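AP endonuclease, family protein 2 (PDB 5TNV) binds magnesium in a xylose isomerase-like TIM barrel and may act as a metal-dependent endonuclease. Local coordinates at residues R62-D73 / G97-S108; L227-P235 / R258-S269. All blocks are in the same frame, centred on the assembly; numbering follows the deposited sequence. Where two conformers were deposited one is given.

Overall arrangement
Both contacts belong to the same sheet of the TIM barrel, on opposite sides of the chain's centre, with their own centres about 31 Å apart. Interaction 1 is the buried one: it pairs neighbouring parallel strands 68-70 and 99-104 of a beta-alpha-beta unit, and two aspartates gather hydroxyl and backbone donors. Interaction 2 is only partly buried and lies further out, where the loop after helix 225-228 packs on the hairpin formed by strands 251-261 and 266-272. There the polarity is reversed, an arginine donating to backbone carbonyls. The hairpin also meets two other subunits, whereas the outer end of interaction 1 touches one.

Interaction 1. Residues R62-D73 / G97-S108; sequences RELGFDHIDPTD and GLAISSISMTRS
Parallel bridges of H68 with A99 and I69 with I100 join strand 68-70 to 99-100; past the irregularity, the axis of 102-104 lies 6.2 Å from that of 68-70 at closest approach, 25° from parallel. The backbone bond from I69 N to A99 O is 2.9 Å long, and S101 N returns to I69 O. On the isoleucine face, CG1 of I69 lies 3.7 Å from CG1 of I100, while CG2 of I69 meets CD1 of L98. P71 lies across I100, its CD against CG2. Near the start of the contact, the R62 guanidinium has G97 O over one face; it hydrogen-bonds F66 O and forms a salt bridge with D67 OD1, both near its plane.

Beyond the paired residues D70 dominates. With CG anti to the backbone N (chi1 -180°), its carboxylate extends to the serines: OD2 takes the hydroxyls S102 OG and S104 OG, each at 2.7 Å and from opposite faces of the carboxylate plane. OD1 offers its syn lone pair to S104 N at 2.8 Å and also accepts from T72 N, forming an Asx turn. Further on, D73 OD1 receives T106 N, and D73 OD2 is 2.8 Å from S108 OG.

Four donors hold the buried D70 carboxylate in one rotation and satisfy both its oxygens. S104 OG also bonds the magnesium ligand H252, consistent with D70 acting as a second-shell residue that positions S104 against H252.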
loop_
_atom_site.group_PDB
_atom_site.type_symbol
_atom_site.label_atom_id
_atom_site.label_comp_id
_atom_site.label_asym_id
_atom_site.label_seq_id
_atom_site.Cartn_x
_atom_site.Cartn_y
_atom_site.Cartn_z
ATOM N N ARG A 62 17.789 5.270 13.797
ATOM C CA ARG A 62 18.688 4.106 13.862
ATOM C C ARG A 62 17.925 2.825 14.151
ATOM O O ARG A 62 18.248 1.780 13.578
ATOM C CB ARG A 62 19.728 4.371 14.971
ATOM C CG ARG A 62 20.724 3.224 15.136
ATOM C CD ARG A 62 21.548 3.027 13.865
ATOM N NE ARG A 62 22.598 2.062 14.093
ATOM C CZ ARG A 62 23.274 1.552 13.091
ATOM N NH1 ARG A 62 23.028 1.919 11.832
ATOM N NH2 ARG A 62 24.215 0.681 13.306
ATOM N N GLU A 63 16.926 2.873 15.039
ATOM C CA GLU A 63 16.105 1.698 15.342
ATOM C C GLU A 63 15.466 1.071 14.104
ATOM O O GLU A 63 15.211 -0.136 14.106
ATOM C CB GLU A 63 14.968 2.083 16.314
ATOM C CG GLU A 63 15.462 2.241 17.757
ATOM C CD GLU A 63 14.448 2.926 18.659
ATOM O OE1 GLU A 63 13.463 3.521 18.158
ATOM O OE2 GLU A 63 14.658 2.862 19.912
ATOM N N LEU A 64 15.199 1.872 13.112
ATOM C CA LEU A 64 14.567 1.426 11.863
ATOM C C LEU A 64 15.580 1.041 10.794
ATOM O O LEU A 64 15.173 0.709 9.666
ATOM C CB LEU A 64 13.543 2.453 11.394
ATOM C CG LEU A 64 12.301 2.537 12.243
ATOM C CD1 LEU A 64 11.532 3.816 11.961
ATOM C CD2 LEU A 64 11.432 1.324 12.038
ATOM N N GLY A 65 16.868 1.037 11.105
ATOM C CA GLY A 65 17.872 0.420 10.297
ATOM C C GLY A 65 18.795 1.351 9.539
ATOM O O GLY A 65 19.761 0.927 8.900
ATOM N N PHE A 66 18.549 2.667 9.603
ATOM C CA PHE A 66 19.405 3.598 8.863
ATOM C C PHE A 66 20.811 3.660 9.435
ATOM O O PHE A 66 21.025 3.544 10.638
ATOM C CB PHE A 66 18.818 5.010 8.938
ATOM C CG PHE A 66 17.618 5.191 8.052
ATOM C CD1 PHE A 66 17.825 5.556 6.716
ATOM C CD2 PHE A 66 16.324 5.018 8.490
ATOM C CE1 PHE A 66 16.755 5.708 5.838
ATOM C CE2 PHE A 66 15.246 5.161 7.621
ATOM C CZ PHE A 66 15.480 5.480 6.313
ATOM N N ASP A 67 21.775 3.875 8.537
ATOM C CA ASP A 67 23.138 4.284 8.840
ATOM C C ASP A 67 23.365 5.779 8.629
ATOM O O ASP A 67 24.271 6.343 9.240
ATOM C CB ASP A 67 24.124 3.522 7.954
ATOM C CG ASP A 67 24.173 2.049 8.227
ATOM O OD1 ASP A 67 24.253 1.657 9.354
ATOM O OD2 ASP A 67 24.195 1.272 7.264
ATOM N N HIS A 68 22.592 6.401 7.742
ATOM C CA HIS A 68 22.784 7.775 7.361
ATOM C C HIS A 68 21.496 8.575 7.520
ATOM O O HIS A 68 20.371 8.034 7.359
ATOM C CB HIS A 68 23.278 7.906 5.915
ATOM C CG HIS A 68 24.659 7.406 5.736
ATOM N ND1 HIS A 68 24.955 6.121 5.373
ATOM C CD2 HIS A 68 25.825 8.094 5.918
ATOM C CE1 HIS A 68 26.269 5.994 5.318
ATOM N NE2 HIS A 68 26.838 7.149 5.644
ATOM N N ILE A 69 21.657 9.883 7.757
ATOM C CA ILE A 69 20.595 10.861 7.769
ATOM C C ILE A 69 20.976 12.036 6.889
ATOM O O ILE A 69 22.158 12.267 6.566
ATOM C CB ILE A 69 20.242 11.354 9.192
ATOM C CG1 ILE A 69 21.355 12.231 9.753
ATOM C CG2 ILE A 69 19.870 10.213 10.092
ATOM C CD1 ILE A 69 20.975 13.104 10.916
ATOM N N ASP A 70 19.953 12.795 6.550
ATOM C CA ASP A 70 20.056 14.132 5.962
ATOM C C ASP A 70 19.281 15.017 6.924
ATOM O O ASP A 70 18.081 14.887 7.052
ATOM C CB ASP A 70 19.519 14.177 4.559
ATOM C CG ASP A 70 19.602 15.539 3.894
ATOM O OD1 ASP A 70 19.420 16.573 4.576
ATOM O OD2 ASP A 70 19.860 15.541 2.645
ATOM N N PRO A 71 19.989 15.905 7.674
ATOM C CA PRO A 71 19.285 16.681 8.711
ATOM C C PRO A 71 18.321 17.717 8.130
ATOM O O PRO A 71 17.520 18.258 8.894
ATOM C CB PRO A 71 20.439 17.373 9.442
ATOM C CG PRO A 71 21.468 17.569 8.369
ATOM C CD PRO A 71 21.407 16.271 7.578
ATOM N N THR A 72 18.433 18.009 6.856
ATOM C CA THR A 72 17.730 19.151 6.232
ATOM C C THR A 72 18.147 20.428 6.921
ATOM O O THR A 72 19.173 20.464 7.614
ATOM C CB THR A 72 16.211 18.947 6.099
ATOM O OG1 THR A 72 15.519 19.220 7.355
ATOM C CG2 THR A 72 15.856 17.572 5.612
ATOM N N ASP A 73 17.386 21.508 6.724
ATOM C CA ASP A 73 17.433 22.735 7.498
ATOM C C ASP A 73 16.129 22.961 8.227
ATOM O O ASP A 73 15.941 24.042 8.837
ATOM C CB ASP A 73 17.778 23.962 6.641
ATOM C CG ASP A 73 16.771 24.260 5.585
ATOM O OD1 ASP A 73 15.805 23.508 5.474
ATOM O OD2 ASP A 73 16.942 25.243 4.826
ATOM N N GLY A 97 24.735 6.094 16.398
ATOM C CA GLY A 97 25.091 5.168 15.318
ATOM C C GLY A 97 24.805 5.683 13.922
ATOM O O GLY A 97 24.551 4.879 13.044
ATOM N N LEU A 98 24.820 6.967 13.707
ATOM C CA LEU A 98 24.449 7.579 12.450
ATOM C C LEU A 98 25.537 8.527 11.932
ATOM O O LEU A 98 26.435 8.960 12.651
ATOM C CB LEU A 98 23.121 8.345 12.622
ATOM C CG LEU A 98 21.927 7.414 12.951
ATOM C CD1 LEU A 98 20.742 8.234 13.441
ATOM C CD2 LEU A 98 21.510 6.592 11.741
ATOM N N ALA A 99 25.401 8.855 10.657
ATOM C CA ALA A 99 26.289 9.794 9.973
ATOM C C ALA A 99 25.459 10.595 8.960
ATOM O O ALA A 99 24.405 10.133 8.524
ATOM C CB ALA A 99 27.429 9.033 9.321
ATOM N N ILE A 100 25.941 11.775 8.595
ATOM C CA ILE A 100 25.281 12.634 7.632
ATOM C C ILE A 100 25.939 12.462 6.253
ATOM O O ILE A 100 27.129 12.736 6.103
ATOM C CB ILE A 100 25.306 14.094 8.048
ATOM C CG1 ILE A 100 24.455 14.288 9.315
ATOM C CG2 ILE A 100 24.844 14.984 6.939
ATOM C CD1 ILE A 100 24.576 15.635 9.980
ATOM N N SER A 101 25.144 12.053 5.252
ATOM C CA SER A 101 25.626 11.902 3.885
ATOM C C SER A 101 25.281 13.068 2.980
ATOM O O SER A 101 25.957 13.272 1.947
ATOM C CB SER A 101 25.125 10.578 3.288
ATOM O OG SER A 101 23.731 10.437 3.487
ATOM N N SER A 102 24.259 13.846 3.307
ATOM C CA SER A 102 23.808 14.970 2.499
ATOM C C SER A 102 23.082 15.950 3.431
ATOM O O SER A 102 22.575 15.527 4.476
ATOM C CB SER A 102 22.873 14.503 1.381
ATOM O OG SER A 102 21.759 13.791 1.879
ATOM N N ILE A 103 23.034 17.205 3.025
ATOM C CA ILE A 103 22.271 18.223 3.755
ATOM C C ILE A 103 21.358 18.930 2.734
ATOM O O ILE A 103 21.852 19.603 1.832
ATOM C CB ILE A 103 23.150 19.237 4.484
ATOM C CG1 ILE A 103 24.138 18.561 5.410
ATOM C CG2 ILE A 103 22.264 20.255 5.191
ATOM C CD1 ILE A 103 25.169 19.489 6.045
ATOM N N SER A 104 20.057 18.792 2.934
ATOM C CA SER A 104 19.042 19.332 2.025
ATOM C C SER A 104 18.315 20.503 2.623
ATOM O O SER A 104 17.492 20.368 3.525
ATOM C CB SER A 104 18.018 18.242 1.649
ATOM O OG SER A 104 18.641 17.187 0.923
ATOM N N MET A 105 18.554 21.695 2.073
ATOM C CA MET A 105 17.784 22.865 2.429
ATOM C C MET A 105 16.386 22.725 1.871
ATOM O O MET A 105 16.244 22.218 0.772
ATOM C CB MET A 105 18.470 24.120 1.892
ATOM C CG MET A 105 19.830 24.373 2.486
ATOM S SD MET A 105 20.703 25.758 1.746
ATOM C CE MET A 105 19.834 27.256 2.262
ATOM N N THR A 106 15.394 23.208 2.596
ATOM C CA THR A 106 14.027 22.944 2.126
ATOM C C THR A 106 13.516 24.191 1.465
ATOM O O THR A 106 13.940 24.676 0.429
ATOM C CB THR A 106 13.236 22.349 3.297
ATOM O OG1 THR A 106 13.162 23.256 4.424
ATOM C CG2 THR A 106 13.918 21.065 3.788
ATOM N N ARG A 107 12.543 24.887 1.703
ATOM C CA ARG A 107 11.815 26.094 1.549
ATOM C C ARG A 107 12.647 27.299 2.036
ATOM O O ARG A 107 12.230 28.117 2.812
ATOM C CB ARG A 107 10.428 25.999 2.185
ATOM C CG ARG A 107 9.617 24.838 1.554
ATOM C CD ARG A 107 8.190 24.735 2.095
ATOM N NE ARG A 107 7.575 23.505 1.601
ATOM C CZ ARG A 107 7.128 23.332 0.368
ATOM N NH1 ARG A 107 7.126 24.324 -0.507
ATOM N NH2 ARG A 107 6.651 22.148 0.024
ATOM N N SER A 108 13.849 27.349 1.481
ATOM C CA SER A 108 14.907 28.289 1.805
ATOM C C SER A 108 15.594 28.739 0.536
ATOM O O SER A 108 16.795 28.581 0.339
ATOM C CB SER A 108 15.923 27.659 2.756
ATOM O OG SER A 108 15.256 27.223 3.903
HETATM O O HOH W 1 25.932 3.092 11.544
#

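Interaction 2. Residues L227-P235 / R258-S269; sequences LVRLHRPMP and RDFDPATGAYSS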
loop_
_atom_site.group_PDB
_atom_site.type_symbol
_atom_site.label_atom_id
_atom_site.label_comp_id
_atom_site.label_asym_id
_atom_site.label_seq_id
_atom_site.Cartn_x
_atom_site.Cartn_y
_atom_site.Cartn_z
ATOM N N LEU A 227 6.515 15.700 -8.870
ATOM C CA LEU A 227 5.712 15.874 -10.068
ATOM C C LEU A 227 4.662 14.826 -10.231
ATOM O O LEU A 227 3.508 15.124 -10.649
ATOM C CB LEU A 227 6.600 15.958 -11.312
ATOM C CG LEU A 227 7.698 17.036 -11.288
ATOM C CD1 LEU A 227 8.396 17.085 -12.624
ATOM C CD2 LEU A 227 7.166 18.392 -10.866
ATOM N N VAL A 228 4.969 13.534 -9.975
ATOM C CA VAL A 228 4.033 12.435 -10.181
ATOM C C VAL A 228 2.778 12.604 -9.333
ATOM O O VAL A 228 1.686 12.165 -9.731
ATOM C CB VAL A 228 4.765 11.108 -9.898
ATOM C CG1 VAL A 228 3.826 9.924 -9.769
ATOM C CG2 VAL A 228 5.856 10.858 -10.935
ATOM N N ARG A 229 2.879 13.244 -8.166
ATOM C CA ARG A 229 1.720 13.421 -7.271
ATOM C C ARG A 229 0.743 14.437 -7.810
ATOM O O ARG A 229 -0.391 14.516 -7.280
ATOM C CB ARG A 229 2.219 13.857 -5.898
ATOM C CG ARG A 229 2.797 15.288 -5.844
ATOM C CD ARG A 229 3.686 15.464 -4.655
ATOM N NE ARG A 229 4.313 16.779 -4.626
ATOM C CZ ARG A 229 5.199 17.140 -3.703
ATOM N NH1 ARG A 229 5.475 16.346 -2.681
ATOM N NH2 ARG A 229 5.788 18.339 -3.815
ATOM N N LEU A 230 1.106 15.284 -8.776
ATOM C CA LEU A 230 0.313 16.448 -9.105
ATOM C C LEU A 230 -0.910 16.093 -9.949
ATOM O O LEU A 230 -0.881 15.226 -10.830
ATOM C CB LEU A 230 1.157 17.450 -9.875
ATOM C CG LEU A 230 2.383 17.973 -9.114
ATOM C CD1 LEU A 230 3.242 18.837 -10.030
ATOM C CD2 LEU A 230 1.976 18.722 -7.867
ATOM N N HIS A 231 -1.995 16.849 -9.727
ATOM C CA HIS A 231 -3.237 16.663 -10.462
ATOM C C HIS A 231 -3.225 17.471 -11.752
ATOM O O HIS A 231 -4.053 18.375 -11.961
ATOM C CB HIS A 231 -4.427 17.001 -9.547
ATOM C CG HIS A 231 -4.523 16.190 -8.320
ATOM N ND1 HIS A 231 -5.752 15.976 -7.705
ATOM C CD2 HIS A 231 -3.622 15.544 -7.541
ATOM C CE1 HIS A 231 -5.590 15.249 -6.618
ATOM N NE2 HIS A 231 -4.303 14.980 -6.504
ATOM N N ARG A 232 -2.275 17.144 -12.613
ATOM C CA ARG A 232 -2.054 17.843 -13.869
ATOM C C ARG A 232 -1.449 16.829 -14.827
ATOM O O ARG A 232 -0.856 15.825 -14.366
ATOM C CB ARG A 232 -1.141 19.072 -13.713
ATOM C CG ARG A 232 0.281 18.733 -13.469
ATOM C CD ARG A 232 1.232 19.907 -13.440
ATOM N NE ARG A 232 1.066 20.774 -12.280
ATOM C CZ ARG A 232 2.003 21.685 -12.046
ATOM N NH1 ARG A 232 3.082 21.932 -12.780
ATOM N NH2 ARG A 232 1.841 22.436 -10.972
ATOM N N PRO A 233 -1.508 17.079 -16.127
ATOM C CA PRO A 233 -0.816 16.196 -17.096
ATOM C C PRO A 233 0.642 16.113 -16.781
ATOM O O PRO A 233 1.286 17.111 -16.365
ATOM C CB PRO A 233 -1.053 16.915 -18.414
ATOM C CG PRO A 233 -2.254 17.731 -18.242
ATOM C CD PRO A 233 -2.272 18.158 -16.787
ATOM N N MET A 234 1.191 14.911 -16.969
ATOM C CA MET A 234 2.604 14.659 -16.610
ATOM C C MET A 234 3.088 13.538 -17.516
ATOM O O MET A 234 2.399 12.505 -17.636
ATOM C CB MET A 234 2.755 14.264 -15.139
ATOM C CG MET A 234 4.092 14.370 -14.397
ATOM S SD MET A 234 4.900 15.938 -14.676
ATOM C CE MET A 234 3.745 16.946 -13.763
ATOM N N PRO A 235 4.257 13.627 -18.148
ATOM C CA PRO A 235 4.801 12.478 -18.892
ATOM C C PRO A 235 5.056 11.307 -17.943
ATOM O O PRO A 235 5.227 11.464 -16.729
ATOM C CB PRO A 235 6.113 12.988 -19.480
ATOM C CG PRO A 235 5.929 14.494 -19.508
ATOM C CD PRO A 235 5.175 14.788 -18.256
ATOM N N ARG A 258 -0.754 7.024 -8.720
ATOM C CA ARG A 258 -1.213 8.082 -9.627
ATOM C C ARG A 258 -2.390 7.507 -10.407
ATOM O O ARG A 258 -2.289 6.377 -10.916
ATOM C CB ARG A 258 -0.112 8.518 -10.573
ATOM C CG ARG A 258 -0.504 9.585 -11.588
ATOM C CD ARG A 258 0.690 10.082 -12.390
ATOM N NE ARG A 258 0.320 11.025 -13.434
ATOM C CZ ARG A 258 -0.017 12.304 -13.235
ATOM N NH1 ARG A 258 0.051 12.836 -12.030
ATOM N NH2 ARG A 258 -0.414 13.012 -14.281
ATOM N N ASP A 259 -3.484 8.219 -10.503
ATOM C CA ASP A 259 -4.627 7.748 -11.237
ATOM C C ASP A 259 -5.346 8.944 -11.870
ATOM O O ASP A 259 -5.198 10.107 -11.468
ATOM C CB ASP A 259 -5.634 6.973 -10.386
ATOM C CG ASP A 259 -6.477 5.979 -11.197
ATOM O OD1 ASP A 259 -5.944 5.464 -12.196
ATOM O OD2 ASP A 259 -7.635 5.735 -10.821
ATOM N N PHE A 260 -6.188 8.622 -12.848
ATOM C CA PHE A 260 -6.961 9.635 -13.570
ATOM C C PHE A 260 -8.232 8.949 -14.072
ATOM O O PHE A 260 -8.190 7.771 -14.461
ATOM C CB PHE A 260 -6.149 10.184 -14.725
ATOM C CG PHE A 260 -6.827 11.158 -15.641
ATOM C CD1 PHE A 260 -7.142 12.445 -15.215
ATOM C CD2 PHE A 260 -7.164 10.790 -16.939
ATOM C CE1 PHE A 260 -7.747 13.361 -16.061
ATOM C CE2 PHE A 260 -7.796 11.679 -17.797
ATOM C CZ PHE A 260 -8.079 12.969 -17.357
ATOM N N ASP A 261 -9.318 9.700 -14.102
ATOM C CA ASP A 261 -10.614 9.209 -14.526
ATOM C C ASP A 261 -11.088 10.006 -15.742
ATOM O O ASP A 261 -11.605 11.102 -15.569
ATOM C CB ASP A 261 -11.631 9.335 -13.396
ATOM C CG ASP A 261 -12.972 8.751 -13.756
ATOM O OD1 ASP A 261 -13.005 7.567 -14.191
ATOM O OD2 ASP A 261 -13.998 9.446 -13.631
ATOM N N PRO A 262 -10.870 9.501 -16.963
ATOM C CA PRO A 262 -11.220 10.342 -18.128
ATOM C C PRO A 262 -12.624 10.871 -18.158
ATOM O O PRO A 262 -12.854 11.999 -18.583
ATOM C CB PRO A 262 -10.933 9.391 -19.308
ATOM C CG PRO A 262 -9.832 8.527 -18.791
ATOM C CD PRO A 262 -10.146 8.285 -17.360
ATOM N N ALA A 263 -13.606 10.084 -17.696
ATOM C CA ALA A 263 -15.003 10.529 -17.784
ATOM C C ALA A 263 -15.283 11.796 -16.973
ATOM O O ALA A 263 -16.140 12.576 -17.360
ATOM C CB ALA A 263 -15.942 9.406 -17.376
ATOM N N THR A 264 -14.606 11.989 -15.846
ATOM C CA THR A 264 -14.787 13.157 -15.008
ATOM C C THR A 264 -13.662 14.178 -15.137
ATOM O O THR A 264 -13.865 15.354 -14.804
ATOM C CB THR A 264 -14.934 12.790 -13.523
ATOM O OG1 THR A 264 -13.725 12.124 -13.080
ATOM C CG2 THR A 264 -16.158 11.992 -13.243
ATOM N N GLY A 265 -12.481 13.744 -15.544
ATOM C CA GLY A 265 -11.288 14.563 -15.456
ATOM C C GLY A 265 -10.616 14.578 -14.111
ATOM O O GLY A 265 -9.661 15.370 -13.941
ATOM N N ALA A 266 -11.032 13.772 -13.165
ATOM C CA ALA A 266 -10.414 13.755 -11.823
ATOM C C ALA A 266 -9.075 13.054 -11.818
ATOM O O ALA A 266 -8.937 11.959 -12.341
ATOM C CB ALA A 266 -11.316 13.058 -10.834
ATOM N N TYR A 267 -8.093 13.646 -11.159
ATOM C CA TYR A 267 -6.816 13.025 -10.834
ATOM C C TYR A 267 -6.815 12.600 -9.355
ATOM O O TYR A 267 -7.489 13.245 -8.547
ATOM C CB TYR A 267 -5.663 14.015 -11.012
ATOM C CG TYR A 267 -5.298 14.347 -12.435
ATOM C CD1 TYR A 267 -5.926 15.407 -13.117
ATOM C CD2 TYR A 267 -4.324 13.625 -13.105
ATOM C CE1 TYR A 267 -5.597 15.722 -14.423
ATOM C CE2 TYR A 267 -4.001 13.938 -14.417
ATOM C CZ TYR A 267 -4.641 14.975 -15.064
ATOM O OH TYR A 267 -4.266 15.251 -16.370
ATOM N N SER A 268 -5.964 11.654 -9.023
ATOM C CA SER A 268 -5.708 11.321 -7.646
ATOM C C SER A 268 -4.291 10.794 -7.482
ATOM O O SER A 268 -3.698 10.233 -8.400
ATOM C CB SER A 268 -6.781 10.360 -7.128
ATOM O OG SER A 268 -6.839 9.225 -7.919
ATOM N N SER A 269 -3.777 10.974 -6.273
ATOM C CA SER A 269 -2.465 10.404 -5.903
ATOM C C SER A 269 -2.422 10.204 -4.401
ATOM O O SER A 269 -3.119 10.900 -3.654
ATOM C CB SER A 269 -1.305 11.288 -6.367
ATOM O OG SER A 269 -1.306 12.511 -5.649
HETATM O O HOH W 2 -3.033 14.058 -4.254
HETATM O O HOH W 3 1.563 10.462 -15.930
HETATM O O HOH W 4 -0.788 12.763 -17.303
#
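R258 reaches from strand 251-261 into the loop that follows helix 225-228. CG is anti to the backbone N (chi1 178°), and the chain runs extended to NE before a bend at chi4 (75°) turns the guanidinium plane toward the carbonyls. CB and CG pass V228 O; CD lies 4.1 Å from CG1 of V228. NE bonds a water shared with M234 O. At the tip, NH1 donates to V228 O at 2.9 Å, from above that carbonyl plane, and to L230 O at 2.8 Å, within it. R258 NH2 donates to R232 O at 2.8 Å in a fairly straight bond (164°). A second water accepts from both NH2 and M234 N. CB of M234 lies over one guanidinium face, toward its rim.

Alongside, one face of the Y267 ring lies against the backbone of H231 and R232, and F260 CD1 lies over the opposite face. S269 OG meets a lone pair of R229 O at 2.7 Å, in its carbonyl plane. H231 ND1 bonds D261 of the second subunit, while the R229 guanidinium pairs with E196.

One cationic group therefore gathers three carbonyls from the end of helix 225-228 and the loop after it, satisfying them and fixing the loop's course beside the hairpin at the subunit interface.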